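Long-range contacts in pirin-like protein (Geobacillus kaustophilus, PDB 2P17), which is of unknown function but binds one iron cation per subunit and belongs to the pirin family of double-cupin proteins: residues E126-N131 and P160-V165; Y65-E70 and T108-Q113; Q4-R9 and G202-E207. One frame throughout, in Å; residues are numbered along the deposited sequence.

Interaction 1. Residues E126-N131 and P160-V165; sequences EPRYQN and PTKNIV
A long connecting loop, between strands 157-158 and 167-174, lies against the strand that begins at R128, and Q130 and K162 join the two through a paired amide-peptide contact. The Q130 carboxamide reads both backbone polar atoms of K162, much as a neighbouring strand would. K162 N gives its hydrogen to Q130 OE1 at 2.9 Å (159° at the hydrogen), meeting that oxygen on a lone pair in the carbonyl plane. Q130 NE2 returns a bond of 3.0 Å to K162 O, nearly straight (167°) and close to the plane of the Q130 amide. Q130 reaches the loop because its CG lies opposite the carbonyl carbon (chi1 -53°) and its chain then runs on extended; T161 CG2 rests beside Q130 OE1, 3.7 Å away.

R128 makes the second, softer half of the contact. The K162 chain passes over one face of its guanidinium, with CB above the centre and K162 CD 3.7 Å from R128 NH1, while R128 NH2 comes within 3.7 Å of I164 CG1. Two waters carry the polar link. Water 1 accepts from R128 NH2 at 2.7 Å and donates to K162 O; water 2, held more loosely by the same NH2, donates to N163 O. N163 ND2, whose other partner is S151 OG, also bonds K162 O, but from above its carbonyl plane. Alongside in the sheet, strand 88-92 bonds the backbone of R128 and Q130 through T92 and W90.

K162 O thus collects Q130 NE2, N163 ND2 and water 1, while R128 NH1 and K162 NZ, both probably charged, stay 4.7 Å apart. Across this contact the directed bonds therefore run between neutral amides, and the arginine contributes through water and aliphatic contact rather than through a salt bridge.

Interaction 2. Residues Y65-E70 and T108-Q113; sequences YVISGE and TVHSLQ
A classic beta bulge interrupts the antiparallel pairing of strands 60-66 and 109-117 in the N-terminal cupin domain, with I67 and S68 both facing H110. Y65 and L112 form a regular hydrogen-bonded pair, Y65 N to L112 O and L112 N to Y65 O, both 2.9 Å, and V66 with S111 the non-hydrogen-bonded pair beside it. At the bulge H110 O accepts twice, from I67 N at 2.7 Å and from S68 N at 3.2 Å; S68 N lies on a lone pair in the carbonyl plane, I67 N is tilted from it.

The extra residue turns I67 onto the H110 ring. I67 CD1 stands over the ring centre, 3.4 Å from the centroid and 10° off the normal, a CH-pi contact, and also meets L112 CG at 4.1 Å. With H110 CG opposite its own backbone N (chi1 -173°), the imidazole lies under that methyl, and water 3 sits at its edge in plane, joining H110 ND1 to S68 OG. On its other nitrogen, H110 NE2 bonds E44 OE2. Replacing H110 by alanine takes away the ring, and is likely to leave I67 CD1 without its aromatic platform and E44 OE2 and water 3 without their imidazole partner.

G69 ends the bulged strip: its CA is 3.3 Å from T108 O, and a side chain would strike that oxygen.

Strand 39-47 flanks the far side of 109-117, touching H110 through I46. Strands 189-196 and 235-242 cover Y65 and L112, with L195 and L238 against both.

Interaction 3. Residues Q4-R9 and G202-E207; sequences QRRIRR and GADNIE
The two flat groups that come side by side, the R6 guanidinium and the D204 carboxylate, are turned 46° apart and do not stack. The chains run alongside and point the same way, so that D204 OD2 touches the shaft of R6, 3.5 Å from R6 CG, whereas R6 NE stays 5.2 Å from D204 OD2; the opposite charges would attract only at a distance. The carboxylate belongs to a type I beta turn, G202 to N205, which links strands 198-201 and 206-209 of the C-terminal cupin domain and packs against the N-terminal strand 3-19.

One direct backbone bond crosses, A203 N to R5 O at 2.9 Å. G202 fits close under the same carbonyl at positive phi, where a CB would crowd R5 O and R6 CA. A203 CB touches both Q4 CB and R6 CG, 3.9 Å from each. Further along both segments, I7 and I206 pack branch against branch, I7 CB to I206 CB at 4.0 Å; I7 CG2, opposite the backbone N, meets I206 CG2. I7 also touches F201 and L227, which extend the apolar patch. R5 turns the other way, its guanidinium held by T225 OG1 and Y188 O.

Two waters finish the seam: water 5 accepts from both I7 N and D204 N, while water 6 donates to D204 OD2 at 2.8 Å and to I7 O at 3.2 Å.

In the fold
From the N terminus, residues 4-9 open the widest loop, which closes only when the turn at 202-207 returns to them. Interactions 2 and 1 both lie within that span, in series and without crossing: 65-70 meets 108-113 first, then 126-131 meets 160-165. Interaction 2 joins two strands of the iron-binding cupin domain. Interaction 1, whose nearest atoms are about 9 Å from those of interaction 2, fastens a strand of that region to the loop between strands 157-158 and 167-174. Interaction 3 lies across the chain's centre from interaction 1 and ties the N-terminal strand 3-19 to the C-terminal cupin domain, so that the chain's beginning packs with its far half.

Interaction 1. Residues E126-N131 and P160-V165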
# COMPACT_ATOMS: atom_id res chain seq x y z
N GLU A 126 -18.49 -8.20 9.16
CA GLU A 126 -18.24 -7.50 10.42
C GLU A 126 -17.00 -6.63 10.28
O GLU A 126 -16.03 -7.05 9.66
CB GLU A 126 -18.04 -8.49 11.57
CG GLU A 126 -19.29 -9.25 11.99
CD GLU A 126 -20.30 -8.41 12.75
OE1 GLU A 126 -19.90 -7.42 13.41
OE2 GLU A 126 -21.50 -8.74 12.71
N PRO A 127 -17.03 -5.41 10.87
CA PRO A 127 -15.78 -4.63 10.88
C PRO A 127 -14.69 -5.33 11.69
O PRO A 127 -14.98 -6.06 12.64
CB PRO A 127 -16.18 -3.30 11.54
CG PRO A 127 -17.51 -3.54 12.18
CD PRO A 127 -18.15 -4.71 11.51
N ARG A 128 -13.44 -5.10 11.29
CA ARG A 128 -12.30 -5.76 11.91
C ARG A 128 -11.10 -4.82 11.78
O ARG A 128 -10.98 -4.10 10.78
CB ARG A 128 -12.05 -7.11 11.22
CG ARG A 128 -10.72 -7.82 11.46
CD ARG A 128 -10.70 -9.16 10.71
NE ARG A 128 -10.60 -9.08 9.24
CZ ARG A 128 -10.83 -10.13 8.44
NH1 ARG A 128 -11.20 -11.29 8.96
NH2 ARG A 128 -10.71 -10.03 7.12
N TYR A 129 -10.23 -4.84 12.78
CA TYR A 129 -9.03 -4.02 12.79
C TYR A 129 -7.83 -4.91 13.05
O TYR A 129 -7.85 -5.76 13.94
CB TYR A 129 -9.14 -2.94 13.88
CG TYR A 129 -7.90 -2.08 13.99
CD1 TYR A 129 -7.64 -1.08 13.05
CD2 TYR A 129 -6.98 -2.28 15.02
CE1 TYR A 129 -6.50 -0.30 13.14
CE2 TYR A 129 -5.82 -1.51 15.12
CZ TYR A 129 -5.60 -0.52 14.18
OH TYR A 129 -4.47 0.27 14.27
N GLN A 130 -6.79 -4.71 12.24
CA GLN A 130 -5.51 -5.40 12.43
C GLN A 130 -4.40 -4.37 12.54
O GLN A 130 -4.23 -3.53 11.65
CB GLN A 130 -5.23 -6.34 11.27
CG GLN A 130 -6.32 -7.32 10.97
CD GLN A 130 -5.99 -8.16 9.76
OE1 GLN A 130 -5.12 -9.04 9.82
NE2 GLN A 130 -6.69 -7.90 8.66
N ASN A 131 -3.66 -4.43 13.64
CA ASN A 131 -2.49 -3.59 13.84
C ASN A 131 -1.25 -4.40 13.44
O ASN A 131 -0.95 -5.44 14.03
CB ASN A 131 -2.42 -3.15 15.31
CG ASN A 131 -1.40 -2.06 15.54
OD1 ASN A 131 -0.22 -2.33 15.68
ND2 ASN A 131 -1.87 -0.81 15.57
N PRO A 160 0.69 -13.22 8.01
CA PRO A 160 -0.53 -13.82 8.54
C PRO A 160 -1.75 -12.90 8.46
O PRO A 160 -2.86 -13.31 8.81
CB PRO A 160 -0.16 -14.08 10.00
CG PRO A 160 0.75 -13.02 10.34
CD PRO A 160 1.56 -12.71 9.08
N THR A 161 -1.54 -11.69 7.97
CA THR A 161 -2.59 -10.70 7.82
C THR A 161 -3.82 -11.30 7.16
O THR A 161 -3.73 -11.96 6.14
CB THR A 161 -2.05 -9.55 6.96
OG1 THR A 161 -0.84 -9.08 7.55
CG2 THR A 161 -3.06 -8.40 6.84
N LYS A 162 -4.98 -11.08 7.77
CA LYS A 162 -6.24 -11.58 7.22
C LYS A 162 -6.67 -10.72 6.04
O LYS A 162 -6.63 -9.48 6.09
CB LYS A 162 -7.33 -11.59 8.29
CG LYS A 162 -6.99 -12.40 9.54
CD LYS A 162 -8.04 -12.18 10.61
CE LYS A 162 -7.88 -13.17 11.75
NZ LYS A 162 -8.98 -12.99 12.74
N ASN A 163 -7.04 -11.39 4.95
CA ASN A 163 -7.49 -10.72 3.74
C ASN A 163 -8.88 -11.20 3.38
O ASN A 163 -9.23 -12.37 3.62
CB ASN A 163 -6.57 -11.03 2.54
CG ASN A 163 -5.26 -10.20 2.50
OD1 ASN A 163 -4.47 -10.39 1.58
ND2 ASN A 163 -5.05 -9.30 3.45
N ILE A 164 -9.65 -10.30 2.78
CA ILE A 164 -10.85 -10.68 2.05
C ILE A 164 -10.45 -10.73 0.57
O ILE A 164 -10.28 -11.82 0.02
CB ILE A 164 -12.02 -9.72 2.38
CG1 ILE A 164 -12.46 -9.94 3.84
CG2 ILE A 164 -13.19 -9.94 1.45
CD1 ILE A 164 -13.28 -8.85 4.44
N VAL A 165 -10.26 -9.58 -0.07
CA VAL A 165 -9.61 -9.57 -1.38
C VAL A 165 -8.13 -9.89 -1.13
O VAL A 165 -7.48 -9.21 -0.34
CB VAL A 165 -9.72 -8.18 -2.08
CG1 VAL A 165 -8.77 -8.08 -3.27
CG2 VAL A 165 -11.15 -7.93 -2.54
O HOH W 1 -9.14 -8.25 5.79
O HOH W 2 -10.33 -13.08 6.21

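Interaction 2. Residues Y65-E70 and T108-Q113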
# COMPACT_ATOMS: atom_id res chain seq x y z
N TYR A 65 -0.12 3.07 5.92
CA TYR A 65 1.31 2.91 6.18
C TYR A 65 1.84 4.23 6.72
O TYR A 65 1.65 5.28 6.09
CB TYR A 65 2.08 2.48 4.92
CG TYR A 65 3.59 2.45 5.12
CD1 TYR A 65 4.24 1.27 5.48
CD2 TYR A 65 4.35 3.60 4.95
CE1 TYR A 65 5.62 1.25 5.68
CE2 TYR A 65 5.74 3.59 5.14
CZ TYR A 65 6.36 2.42 5.51
OH TYR A 65 7.74 2.42 5.70
N VAL A 66 2.47 4.20 7.89
CA VAL A 66 3.04 5.41 8.47
C VAL A 66 4.50 5.54 8.03
O VAL A 66 5.33 4.70 8.36
CB VAL A 66 2.91 5.43 10.02
CG1 VAL A 66 3.63 6.62 10.61
CG2 VAL A 66 1.44 5.45 10.41
N ILE A 67 4.79 6.59 7.26
CA ILE A 67 6.16 6.84 6.82
C ILE A 67 6.96 7.40 7.98
O ILE A 67 8.07 6.92 8.28
CB ILE A 67 6.20 7.79 5.60
CG1 ILE A 67 5.35 7.25 4.45
CG2 ILE A 67 7.66 8.03 5.15
CD1 ILE A 67 5.12 8.24 3.30
N SER A 68 6.40 8.41 8.65
CA SER A 68 7.05 9.05 9.78
C SER A 68 6.01 9.62 10.73
O SER A 68 4.85 9.83 10.35
CB SER A 68 8.02 10.13 9.31
OG SER A 68 7.34 11.18 8.64
N GLY A 69 6.42 9.88 11.96
CA GLY A 69 5.51 10.40 12.98
C GLY A 69 4.82 9.32 13.79
O GLY A 69 5.00 8.12 13.52
N GLU A 70 4.06 9.75 14.79
CA GLU A 70 3.36 8.84 15.68
C GLU A 70 1.87 9.06 15.52
O GLU A 70 1.37 10.17 15.74
CB GLU A 70 3.79 9.07 17.13
CG GLU A 70 5.30 8.91 17.38
CD GLU A 70 5.81 7.48 17.21
OE1 GLU A 70 5.01 6.52 17.33
OE2 GLU A 70 7.03 7.31 16.96
N THR A 108 4.09 15.25 13.69
CA THR A 108 3.58 15.35 12.33
C THR A 108 3.62 13.96 11.70
O THR A 108 4.68 13.33 11.67
CB THR A 108 4.42 16.32 11.48
OG1 THR A 108 4.34 17.64 12.04
CG2 THR A 108 3.90 16.37 10.04
N VAL A 109 2.47 13.48 11.24
CA VAL A 109 2.40 12.17 10.59
C VAL A 109 2.48 12.31 9.09
O VAL A 109 1.77 13.12 8.50
CB VAL A 109 1.12 11.41 11.01
CG1 VAL A 109 0.90 10.14 10.16
CG2 VAL A 109 1.19 11.02 12.47
N HIS A 110 3.36 11.53 8.47
CA HIS A 110 3.40 11.37 7.02
C HIS A 110 2.93 9.94 6.75
O HIS A 110 3.57 9.00 7.22
CB HIS A 110 4.84 11.58 6.54
CG HIS A 110 5.00 11.61 5.05
ND1 HIS A 110 6.24 11.64 4.45
CD2 HIS A 110 4.10 11.60 4.04
CE1 HIS A 110 6.09 11.66 3.14
NE2 HIS A 110 4.80 11.64 2.86
N SER A 111 1.82 9.79 6.03
CA SER A 111 1.23 8.46 5.82
C SER A 111 0.74 8.24 4.40
O SER A 111 0.57 9.18 3.62
CB SER A 111 0.05 8.24 6.79
OG SER A 111 -0.97 9.20 6.58
N LEU A 112 0.54 6.96 4.07
CA LEU A 112 -0.10 6.56 2.82
C LEU A 112 -1.35 5.79 3.17
O LEU A 112 -1.27 4.81 3.91
CB LEU A 112 0.84 5.68 2.00
CG LEU A 112 2.01 6.44 1.38
CD1 LEU A 112 3.12 5.50 1.01
CD2 LEU A 112 1.53 7.24 0.16
N GLN A 113 -2.50 6.23 2.65
CA GLN A 113 -3.79 5.63 2.96
C GLN A 113 -4.40 5.00 1.71
O GLN A 113 -4.77 5.72 0.78
CB GLN A 113 -4.74 6.69 3.52
CG GLN A 113 -6.10 6.16 3.93
CD GLN A 113 -6.09 5.58 5.32
OE1 GLN A 113 -5.06 5.09 5.80
NE2 GLN A 113 -7.23 5.63 5.99
O HOH W 3 8.37 11.65 6.20
O HOH W 4 6.96 13.29 10.27

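Interaction 3. Residues Q4-R9 and G202-E207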
# COMPACT_ATOMS: atom_id res chain seq x y z
N GLN A 4 7.81 -11.55 -17.41
CA GLN A 4 8.29 -10.31 -16.80
C GLN A 4 7.29 -9.17 -16.98
O GLN A 4 6.95 -8.79 -18.11
CB GLN A 4 9.64 -9.89 -17.40
CG GLN A 4 10.76 -10.88 -17.14
CD GLN A 4 10.99 -11.11 -15.66
OE1 GLN A 4 11.19 -10.16 -14.90
NE2 GLN A 4 10.95 -12.37 -15.25
N ARG A 5 6.84 -8.60 -15.86
CA ARG A 5 6.00 -7.42 -15.92
C ARG A 5 6.77 -6.19 -16.39
O ARG A 5 7.98 -6.07 -16.15
CB ARG A 5 5.34 -7.17 -14.57
CG ARG A 5 4.35 -8.27 -14.19
CD ARG A 5 3.10 -7.69 -13.56
NE ARG A 5 2.24 -8.72 -12.97
CZ ARG A 5 0.98 -8.51 -12.59
NH1 ARG A 5 0.41 -7.32 -12.75
NH2 ARG A 5 0.28 -9.48 -12.04
N ARG A 6 6.04 -5.28 -17.03
CA ARG A 6 6.53 -4.00 -17.51
C ARG A 6 5.90 -2.90 -16.66
O ARG A 6 4.87 -3.12 -16.00
CB ARG A 6 6.13 -3.79 -18.98
CG ARG A 6 6.91 -4.63 -19.98
CD ARG A 6 6.21 -4.66 -21.33
NE ARG A 6 5.09 -5.59 -21.33
CZ ARG A 6 3.80 -5.24 -21.29
NH1 ARG A 6 3.46 -3.96 -21.27
NH2 ARG A 6 2.86 -6.17 -21.29
N ILE A 7 6.51 -1.73 -16.66
CA ILE A 7 5.92 -0.53 -16.10
C ILE A 7 5.11 0.17 -17.19
O ILE A 7 5.68 0.66 -18.18
CB ILE A 7 6.98 0.42 -15.48
CG1 ILE A 7 7.79 -0.30 -14.38
CG2 ILE A 7 6.30 1.71 -14.96
CD1 ILE A 7 6.93 -1.03 -13.32
N ARG A 8 3.80 0.19 -17.01
CA ARG A 8 2.91 0.74 -18.05
C ARG A 8 2.68 2.24 -17.91
O ARG A 8 2.23 2.89 -18.86
CB ARG A 8 1.59 -0.02 -18.09
CG ARG A 8 0.77 0.08 -16.82
CD ARG A 8 -0.58 -0.62 -16.93
NE ARG A 8 -1.31 -0.44 -15.69
CZ ARG A 8 -2.09 0.60 -15.42
NH1 ARG A 8 -2.28 1.54 -16.34
NH2 ARG A 8 -2.69 0.70 -14.24
N ARG A 9 2.98 2.79 -16.73
CA ARG A 9 2.79 4.21 -16.49
C ARG A 9 3.58 4.66 -15.27
O ARG A 9 3.69 3.92 -14.30
CB ARG A 9 1.30 4.52 -16.29
CG ARG A 9 0.99 5.99 -16.07
CD ARG A 9 -0.46 6.32 -16.35
NE ARG A 9 -1.38 5.63 -15.45
CZ ARG A 9 -1.68 6.04 -14.22
NH1 ARG A 9 -1.13 7.12 -13.69
NH2 ARG A 9 -2.55 5.34 -13.50
N GLY A 202 11.12 -3.40 -13.89
CA GLY A 202 10.40 -4.16 -14.91
C GLY A 202 11.25 -4.61 -16.07
O GLY A 202 12.47 -4.43 -16.07
N ALA A 203 10.58 -5.20 -17.06
CA ALA A 203 11.26 -5.79 -18.21
C ALA A 203 12.12 -4.80 -19.00
O ALA A 203 13.15 -5.18 -19.56
CB ALA A 203 10.26 -6.45 -19.12
N ASP A 204 11.69 -3.54 -19.04
CA ASP A 204 12.34 -2.52 -19.85
C ASP A 204 13.22 -1.57 -19.03
O ASP A 204 13.69 -0.55 -19.56
CB ASP A 204 11.29 -1.71 -20.62
CG ASP A 204 10.46 -2.57 -21.55
OD1 ASP A 204 11.04 -3.32 -22.36
OD2 ASP A 204 9.21 -2.49 -21.47
N ASN A 205 13.43 -1.88 -17.75
CA ASN A 205 14.29 -1.07 -16.89
C ASN A 205 13.89 0.41 -16.87
O ASN A 205 14.72 1.31 -17.05
CB ASN A 205 15.77 -1.25 -17.26
CG ASN A 205 16.24 -2.68 -17.09
OD1 ASN A 205 16.07 -3.28 -16.04
ND2 ASN A 205 16.86 -3.23 -18.13
N ILE A 206 12.60 0.64 -16.64
CA ILE A 206 12.05 1.99 -16.55
C ILE A 206 12.50 2.65 -15.25
O ILE A 206 12.47 2.03 -14.18
CB ILE A 206 10.50 1.94 -16.64
CG1 ILE A 206 10.04 1.41 -18.00
CG2 ILE A 206 9.85 3.29 -16.32
CD1 ILE A 206 10.54 2.20 -19.23
N GLU A 207 12.94 3.90 -15.34
CA GLU A 207 13.43 4.62 -14.18
C GLU A 207 12.30 5.02 -13.28
O GLU A 207 11.21 5.38 -13.74
CB GLU A 207 14.20 5.87 -14.60
CG GLU A 207 15.55 5.60 -15.27
CD GLU A 207 16.09 6.82 -15.99
OE1 GLU A 207 15.55 7.93 -15.80
OE2 GLU A 207 17.06 6.66 -16.75
O HOH W 5 9.52 -2.08 -17.40
O HOH W 6 8.06 -1.00 -19.45